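Local atomic coordinates of peptidyl tryptophan dihydroxylase (Pseudomonas putida, PDB entry 7CTQ), a protein that uses bound FAD, probably as a flavoprotein monooxygenase, to dihydroxylate a peptidyl tryptophan during biogenesis of the tryptophylquinone cofactor of quinohemoprotein amine dehydrogenase. Residues Arg25-Arg39 / Arg104-Glu116. Residues are numbered along the deposited sequence; the frame is centred on the assembly and turned at random.
Sequences RRLGYAVTVVSEWRR and RAGVSVVEGRVRE. With FAD (flavin-adenine dinucleotide), chain C.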
loop_
_atom_site.group_PDB
_atom_site.type_symbol
_atom_site.label_atom_id
_atom_site.label_comp_id
_atom_site.label_asym_id
_atom_site.label_seq_id
_atom_site.Cartn_x
_atom_site.Cartn_y
_atom_site.Cartn_z
ATOM N N ARG A 25 -7.196 -18.385 4.926
ATOM C CA ARG A 25 -8.412 -19.201 4.952
ATOM C C ARG A 25 -8.619 -19.951 3.638
ATOM O O ARG A 25 -8.911 -21.153 3.633
ATOM C CB ARG A 25 -9.622 -18.313 5.247
ATOM C CG ARG A 25 -9.665 -17.801 6.674
ATOM C CD ARG A 25 -9.748 -18.966 7.652
ATOM N NE ARG A 25 -11.059 -19.611 7.611
ATOM C CZ ARG A 25 -11.257 -20.916 7.762
ATOM N NH1 ARG A 25 -10.224 -21.732 7.972
ATOM N NH2 ARG A 25 -12.494 -21.402 7.707
ATOM N N ARG A 26 -8.489 -19.246 2.507
ATOM C CA ARG A 26 -8.681 -19.882 1.208
ATOM C C ARG A 26 -7.626 -20.941 0.921
ATOM O O ARG A 26 -7.886 -21.856 0.131
ATOM C CB ARG A 26 -8.679 -18.829 0.102
ATOM C CG ARG A 26 -9.682 -17.701 0.355
ATOM C CD ARG A 26 -10.213 -17.126 -0.948
ATOM N NE ARG A 26 -9.136 -16.929 -1.912
ATOM C CZ ARG A 26 -9.324 -16.654 -3.198
ATOM N NH1 ARG A 26 -10.557 -16.547 -3.686
ATOM N NH2 ARG A 26 -8.273 -16.485 -3.993
ATOM N N LEU A 27 -6.444 -20.836 1.531
ATOM C CA LEU A 27 -5.453 -21.898 1.417
ATOM C C LEU A 27 -5.728 -23.049 2.373
ATOM O O LEU A 27 -5.071 -24.089 2.267
ATOM C CB LEU A 27 -4.045 -21.344 1.667
ATOM C CG LEU A 27 -3.493 -20.442 0.559
ATOM C CD1 LEU A 27 -2.051 -20.018 0.862
ATOM C CD2 LEU A 27 -3.599 -21.148 -0.800
ATOM N N GLY A 28 -6.670 -22.881 3.295
ATOM C CA GLY A 28 -7.049 -23.922 4.220
ATOM C C GLY A 28 -6.549 -23.744 5.639
ATOM O O GLY A 28 -6.597 -24.705 6.414
ATOM N N TYR A 29 -6.079 -22.558 6.003
ATOM C CA TYR A 29 -5.453 -22.332 7.296
ATOM C C TYR A 29 -6.460 -21.792 8.295
ATOM O O TYR A 29 -7.285 -20.942 7.960
ATOM C CB TYR A 29 -4.289 -21.349 7.174
ATOM C CG TYR A 29 -3.057 -21.960 6.577
ATOM C CD1 TYR A 29 -2.233 -22.785 7.331
ATOM C CD2 TYR A 29 -2.721 -21.726 5.255
ATOM C CE1 TYR A 29 -1.100 -23.350 6.787
ATOM C CE2 TYR A 29 -1.596 -22.291 4.698
ATOM C CZ TYR A 29 -0.785 -23.093 5.467
ATOM O OH TYR A 29 0.336 -23.646 4.899
ATOM N N ALA A 30 -6.373 -22.287 9.529
ATOM C CA ALA A 30 -7.040 -21.642 10.652
ATOM C C ALA A 30 -6.287 -20.365 11.004
ATOM O O ALA A 30 -5.053 -20.364 11.062
ATOM C CB ALA A 30 -7.091 -22.588 11.853
ATOM N N VAL A 31 -7.022 -19.274 11.219
ATOM C CA VAL A 31 -6.424 -17.952 11.382
ATOM C C VAL A 31 -7.140 -17.198 12.493
ATOM O O VAL A 31 -8.373 -17.195 12.553
ATOM C CB VAL A 31 -6.496 -17.133 10.075
ATOM C CG1 VAL A 31 -5.856 -15.764 10.262
ATOM C CG2 VAL A 31 -5.858 -17.895 8.914
ATOM N N THR A 32 -6.363 -16.532 13.347
ATOM C CA THR A 32 -6.877 -15.634 14.375
ATOM C C THR A 32 -6.295 -14.243 14.164
ATOM O O THR A 32 -5.088 -14.100 13.944
ATOM C CB THR A 32 -6.524 -16.143 15.782
ATOM O OG1 THR A 32 -7.165 -17.402 16.020
ATOM C CG2 THR A 32 -6.954 -15.138 16.849
ATOM N N VAL A 33 -7.141 -13.222 14.237
ATOM C CA VAL A 33 -6.713 -11.835 14.097
ATOM C C VAL A 33 -6.931 -11.123 15.423
ATOM O O VAL A 33 -7.981 -11.278 16.054
ATOM C CB VAL A 33 -7.468 -11.119 12.958
ATOM C CG1 VAL A 33 -7.155 -9.633 12.949
ATOM C CG2 VAL A 33 -7.114 -11.738 11.613
ATOM N N VAL A 34 -5.933 -10.350 15.846
ATOM C CA VAL A 34 -6.018 -9.491 17.022
ATOM C C VAL A 34 -5.907 -8.052 16.552
ATOM O O VAL A 34 -5.022 -7.731 15.749
ATOM C CB VAL A 34 -4.910 -9.803 18.043
ATOM C CG1 VAL A 34 -5.096 -8.968 19.303
ATOM C CG2 VAL A 34 -4.885 -11.283 18.361
ATOM N N SER A 35 -6.782 -7.185 17.057
ATOM C CA SER A 35 -6.729 -5.784 16.658
ATOM C C SER A 35 -7.580 -4.956 17.606
ATOM O O SER A 35 -8.453 -5.477 18.306
ATOM C CB SER A 35 -7.203 -5.585 15.217
ATOM O OG SER A 35 -7.457 -4.218 14.940
ATOM N N GLU A 36 -7.319 -3.652 17.601
ATOM C CA GLU A 36 -8.019 -2.711 18.460
ATOM C C GLU A 36 -9.257 -2.173 17.748
ATOM O O GLU A 36 -9.252 -1.963 16.531
ATOM C CB GLU A 36 -7.092 -1.565 18.868
ATOM C CG GLU A 36 -7.781 -0.427 19.605
ATOM C CD GLU A 36 -6.874 0.246 20.612
ATOM O OE1 GLU A 36 -5.937 -0.420 21.100
ATOM O OE2 GLU A 36 -7.096 1.437 20.919
ATOM N N TRP A 37 -10.315 -1.941 18.534
ATOM C CA TRP A 37 -11.643 -1.660 17.990
ATOM C C TRP A 37 -11.629 -0.477 17.026
ATOM O O TRP A 37 -12.072 -0.594 15.875
ATOM C CB TRP A 37 -12.620 -1.403 19.140
ATOM C CG TRP A 37 -14.079 -1.423 18.768
ATOM C CD1 TRP A 37 -14.617 -1.297 17.516
ATOM C CD2 TRP A 37 -15.188 -1.586 19.664
ATOM N NE1 TRP A 37 -15.989 -1.359 17.581
ATOM C CE2 TRP A 37 -16.364 -1.542 18.887
ATOM C CE3 TRP A 37 -15.298 -1.766 21.048
ATOM C CZ2 TRP A 37 -17.635 -1.671 19.448
ATOM C CZ3 TRP A 37 -16.561 -1.893 21.604
ATOM C CH2 TRP A 37 -17.712 -1.846 20.805
ATOM N N ARG A 38 -11.148 0.679 17.483
ATOM C CA ARG A 38 -11.280 1.910 16.718
ATOM C C ARG A 38 -10.084 2.819 16.957
ATOM O O ARG A 38 -9.176 2.509 17.734
ATOM C CB ARG A 38 -12.575 2.649 17.076
ATOM C CG ARG A 38 -13.841 1.831 16.861
ATOM C CD ARG A 38 -15.093 2.513 17.400
ATOM N NE ARG A 38 -15.043 3.974 17.320
ATOM C CZ ARG A 38 -14.967 4.673 16.188
ATOM N NH1 ARG A 38 -14.943 4.049 15.018
ATOM N NH2 ARG A 38 -14.923 5.998 16.224
ATOM N N ARG A 39 -10.099 3.952 16.261
ATOM C CA ARG A 39 -9.153 5.045 16.441
ATOM C C ARG A 39 -9.879 6.334 16.052
ATOM O O ARG A 39 -11.110 6.357 15.942
ATOM C CB ARG A 39 -7.870 4.787 15.632
ATOM C CG ARG A 39 -6.627 5.546 16.107
ATOM C CD ARG A 39 -6.645 5.805 17.611
ATOM N NE ARG A 39 -6.474 4.586 18.401
ATOM C CZ ARG A 39 -5.302 4.140 18.848
ATOM N NH1 ARG A 39 -4.190 4.814 18.580
ATOM N NH2 ARG A 39 -5.238 3.022 19.563
ATOM N N ARG A 104 -17.169 -13.816 8.939
ATOM C CA ARG A 104 -17.844 -14.521 7.855
ATOM C C ARG A 104 -16.915 -15.534 7.191
ATOM O O ARG A 104 -17.349 -16.622 6.795
ATOM C CB ARG A 104 -18.368 -13.514 6.832
ATOM C CG ARG A 104 -19.416 -14.070 5.880
ATOM C CD ARG A 104 -20.558 -13.082 5.655
ATOM N NE ARG A 104 -20.076 -11.729 5.395
ATOM C CZ ARG A 104 -20.173 -10.720 6.258
ATOM N NH1 ARG A 104 -20.746 -10.909 7.441
ATOM N NH2 ARG A 104 -19.701 -9.521 5.938
ATOM N N ALA A 105 -15.630 -15.205 7.077
ATOM C CA ALA A 105 -14.674 -16.105 6.443
ATOM C C ALA A 105 -14.137 -17.166 7.395
ATOM O O ALA A 105 -13.278 -17.961 6.994
ATOM C CB ALA A 105 -13.509 -15.304 5.856
ATOM N N GLY A 106 -14.611 -17.201 8.634
ATOM C CA GLY A 106 -14.102 -18.170 9.583
ATOM C C GLY A 106 -12.829 -17.749 10.278
ATOM O O GLY A 106 -11.966 -18.594 10.549
ATOM N N VAL A 107 -12.682 -16.461 10.574
ATOM C CA VAL A 107 -11.507 -15.930 11.256
ATOM C C VAL A 107 -11.924 -15.475 12.647
ATOM O O VAL A 107 -12.886 -14.710 12.792
ATOM C CB VAL A 107 -10.870 -14.769 10.472
ATOM C CG1 VAL A 107 -9.712 -14.164 11.264
ATOM C CG2 VAL A 107 -10.416 -15.230 9.080
ATOM N N SER A 108 -11.196 -15.938 13.664
ATOM C CA SER A 108 -11.371 -15.428 15.018
ATOM C C SER A 108 -10.876 -13.990 15.089
ATOM O O SER A 108 -9.786 -13.678 14.604
ATOM C CB SER A 108 -10.605 -16.290 16.023
ATOM O OG SER A 108 -10.628 -17.662 15.664
ATOM N N VAL A 109 -11.673 -13.111 15.688
ATOM C CA VAL A 109 -11.323 -11.694 15.830
ATOM C C VAL A 109 -11.294 -11.389 17.321
ATOM O O VAL A 109 -12.318 -11.064 17.930
ATOM C CB VAL A 109 -12.291 -10.767 15.093
ATOM C CG1 VAL A 109 -11.755 -9.339 15.076
ATOM C CG2 VAL A 109 -12.513 -11.265 13.685
ATOM N N VAL A 110 -10.106 -11.482 17.915
ATOM C CA VAL A 110 -9.893 -11.185 19.328
ATOM C C VAL A 110 -9.613 -9.690 19.436
ATOM O O VAL A 110 -8.528 -9.227 19.087
ATOM C CB VAL A 110 -8.744 -12.011 19.911
ATOM C CG1 VAL A 110 -8.409 -11.552 21.323
ATOM C CG2 VAL A 110 -9.070 -13.503 19.860
ATOM N N GLU A 111 -10.597 -8.927 19.912
ATOM C CA GLU A 111 -10.366 -7.508 20.139
ATOM C C GLU A 111 -9.338 -7.334 21.250
ATOM O O GLU A 111 -9.213 -8.172 22.147
ATOM C CB GLU A 111 -11.677 -6.783 20.476
ATOM C CG GLU A 111 -11.662 -5.273 20.176
ATOM C CD GLU A 111 -10.978 -4.428 21.245
ATOM O OE1 GLU A 111 -10.853 -3.202 21.031
ATOM O OE2 GLU A 111 -10.610 -4.967 22.311
ATOM N N GLY A 112 -8.566 -6.260 21.158
ATOM C CA GLY A 112 -7.595 -5.915 22.183
ATOM C C GLY A 112 -6.337 -5.277 21.628
ATOM O O GLY A 112 -5.888 -5.577 20.522
ATOM N N ARG A 113 -5.753 -4.371 22.412
ATOM C CA ARG A 113 -4.470 -3.784 22.055
ATOM C C ARG A 113 -3.344 -4.735 22.440
ATOM O O ARG A 113 -3.339 -5.291 23.544
ATOM C CB ARG A 113 -4.271 -2.433 22.743
ATOM C CG ARG A 113 -2.848 -1.921 22.628
ATOM C CD ARG A 113 -2.789 -0.408 22.539
ATOM N NE ARG A 113 -2.896 0.208 23.855
ATOM C CZ ARG A 113 -2.900 1.519 24.073
ATOM N NH1 ARG A 113 -3.006 1.983 25.312
ATOM N NH2 ARG A 113 -2.796 2.365 23.054
ATOM N N VAL A 114 -2.397 -4.929 21.527
ATOM C CA VAL A 114 -1.235 -5.764 21.806
ATOM C C VAL A 114 -0.251 -4.974 22.654
ATOM O O VAL A 114 0.117 -3.843 22.311
ATOM C CB VAL A 114 -0.580 -6.251 20.502
ATOM C CG1 VAL A 114 0.558 -7.218 20.818
ATOM C CG2 VAL A 114 -1.612 -6.910 19.596
ATOM N N ARG A 115 0.175 -5.573 23.768
ATOM C CA ARG A 115 1.154 -4.954 24.657
ATOM C C ARG A 115 2.572 -5.169 24.151
ATOM O O ARG A 115 3.362 -4.223 24.055
ATOM C CB ARG A 115 1.023 -5.532 26.068
ATOM C CG ARG A 115 0.181 -4.715 27.013
ATOM C CD ARG A 115 0.640 -4.840 28.462
ATOM N NE ARG A 115 2.095 -4.836 28.584
ATOM C CZ ARG A 115 2.799 -5.768 29.219
ATOM N NH1 ARG A 115 2.178 -6.793 29.795
ATOM N NH2 ARG A 115 4.122 -5.678 29.278
ATOM N N GLU A 116 2.908 -6.413 23.835
ATOM C CA GLU A 116 4.283 -6.797 23.568
ATOM C C GLU A 116 4.288 -8.194 22.969
ATOM O O GLU A 116 3.456 -9.032 23.328
ATOM C CB GLU A 116 5.118 -6.767 24.855
ATOM C CG GLU A 116 6.616 -6.665 24.631
ATOM C CD GLU A 116 7.362 -6.315 25.899
ATOM O OE1 GLU A 116 7.125 -6.987 26.927
ATOM O OE2 GLU A 116 8.180 -5.368 25.865
HETATM P PA FAD C . -4.141 0.087 8.984
HETATM O O1A FAD C . -5.268 0.366 8.069
HETATM O O2A FAD C . -3.596 1.333 9.667
HETATM O O5B FAD C . -4.561 -1.052 9.968
HETATM C C5B FAD C . -3.859 -1.273 11.207
HETATM C C4B FAD C . -4.871 -1.813 12.182
HETATM O O4B FAD C . -4.186 -2.273 13.369
HETATM C C3B FAD C . -5.939 -0.820 12.654
HETATM O O3B FAD C . -7.200 -1.473 12.771
HETATM C C2B FAD C . -5.389 -0.339 14.003
HETATM O O2B FAD C . -6.409 0.044 14.924
HETATM C C1B FAD C . -4.710 -1.614 14.502
HETATM N N9A FAD C . -3.650 -1.454 15.488
HETATM C C8A FAD C . -2.688 -0.487 15.570
HETATM N N7A FAD C . -1.860 -0.623 16.576
HETATM C C5A FAD C . -2.336 -1.749 17.223
HETATM C C6A FAD C . -1.919 -2.428 18.387
HETATM N N6A FAD C . -0.882 -2.053 19.135
HETATM N N1A FAD C . -2.611 -3.535 18.764
HETATM C C2A FAD C . -3.652 -3.921 18.021
HETATM N N3A FAD C . -4.133 -3.354 16.908
HETATM C C4A FAD C . -3.430 -2.273 16.558
HETATM N N1 FAD C . -5.355 5.588 1.669
HETATM C C2 FAD C . -6.353 5.735 0.747
HETATM O O2 FAD C . -6.746 4.790 0.060
HETATM N N3 FAD C . -6.954 6.965 0.578
HETATM C C4 FAD C . -6.649 8.119 1.269
HETATM O O4 FAD C . -7.265 9.158 1.040
HETATM C C4X FAD C . -5.588 7.958 2.244
HETATM N N5 FAD C . -5.230 9.005 2.940
HETATM C C5X FAD C . -4.215 8.852 3.871
HETATM C C6 FAD C . -3.814 9.961 4.617
HETATM C C7 FAD C . -2.789 9.863 5.552
HETATM C C7M FAD C . -2.384 11.080 6.342
HETATM C C8 FAD C . -2.145 8.631 5.746
HETATM C C8M FAD C . -1.038 8.488 6.757
HETATM C C9 FAD C . -2.545 7.522 5.008
HETATM C C9A FAD C . -3.566 7.625 4.071
HETATM N N10 FAD C . -3.996 6.516 3.313
HETATM C C10 FAD C . -4.998 6.652 2.373
HETATM C "C1'" FAD C . -3.323 5.223 3.449
HETATM C "C2'" FAD C . -4.118 4.181 4.219
HETATM O "O2'" FAD C . -4.581 4.696 5.467
HETATM C "C3'" FAD C . -3.210 2.977 4.462
HETATM O "O3'" FAD C . -2.571 2.664 3.230
HETATM C "C4'" FAD C . -3.901 1.716 4.972
HETATM O "O4'" FAD C . -4.874 2.025 5.974
HETATM C "C5'" FAD C . -2.890 0.732 5.511
HETATM O "O5'" FAD C . -3.561 -0.505 5.791
HETATM P P FAD C . -3.034 -1.472 6.893
HETATM O O1P FAD C . -1.606 -1.871 6.490
HETATM O O2P FAD C . -3.999 -2.582 7.126
HETATM O O3P FAD C . -2.929 -0.542 8.174
#
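Val33 is gripped through both backbone polar atoms by the neighbouring strand: its N donates to Ser108 O at 2.7 Å, an almost straight bond, and its O receives Val110 N at 2.8 Å. Strands 31-35 and 108-111 thus pair in parallel, Ser108 N reaching Val31 O at one end and Gly112 N reaching Ser35 O at the other. On one face of the sheet Thr32 CG2 meets Val110 CG2; on the opposite face Val33 CG2, which lies beside its own backbone N, packs on Val107 CG1 at 3.6 Å. The other methyl of Val107, CG2, rests against Arg25 CG. Bent at chi2 and chi3 (-61° and -71°), the Arg25 chain brings NE to Ala105 O at 2.8 Å, in the guanidinium plane, while Gly106 O lies over one face of the group and NH1 holds Tyr29 O. Replacing Arg25 with leucine would probably leave Ala105 O and Tyr29 O each without its guanidinium N-H, and weaken the tie between the two turns that follow the helices. At the C-terminal end of the pairing, Glu111 OE1 accepts Trp37 N at 2.8 Å on its anti side, 26° out of the carboxylate plane. Glu36 OE1 lies against the Arg113 side chain, whose NE is salt-bridged to Asp128, whereas Glu36 OE2 pairs with Arg39 NH2. Strand 8-11 flanks 31-35 on its other edge, as in a Rossmann-type sheet. The pairing ends where the adenine of FAD sits: Val114 N donates straight to N1A at 3.1 Å, consistent with the backbone reading the base through an acceptor nitrogen of its ring.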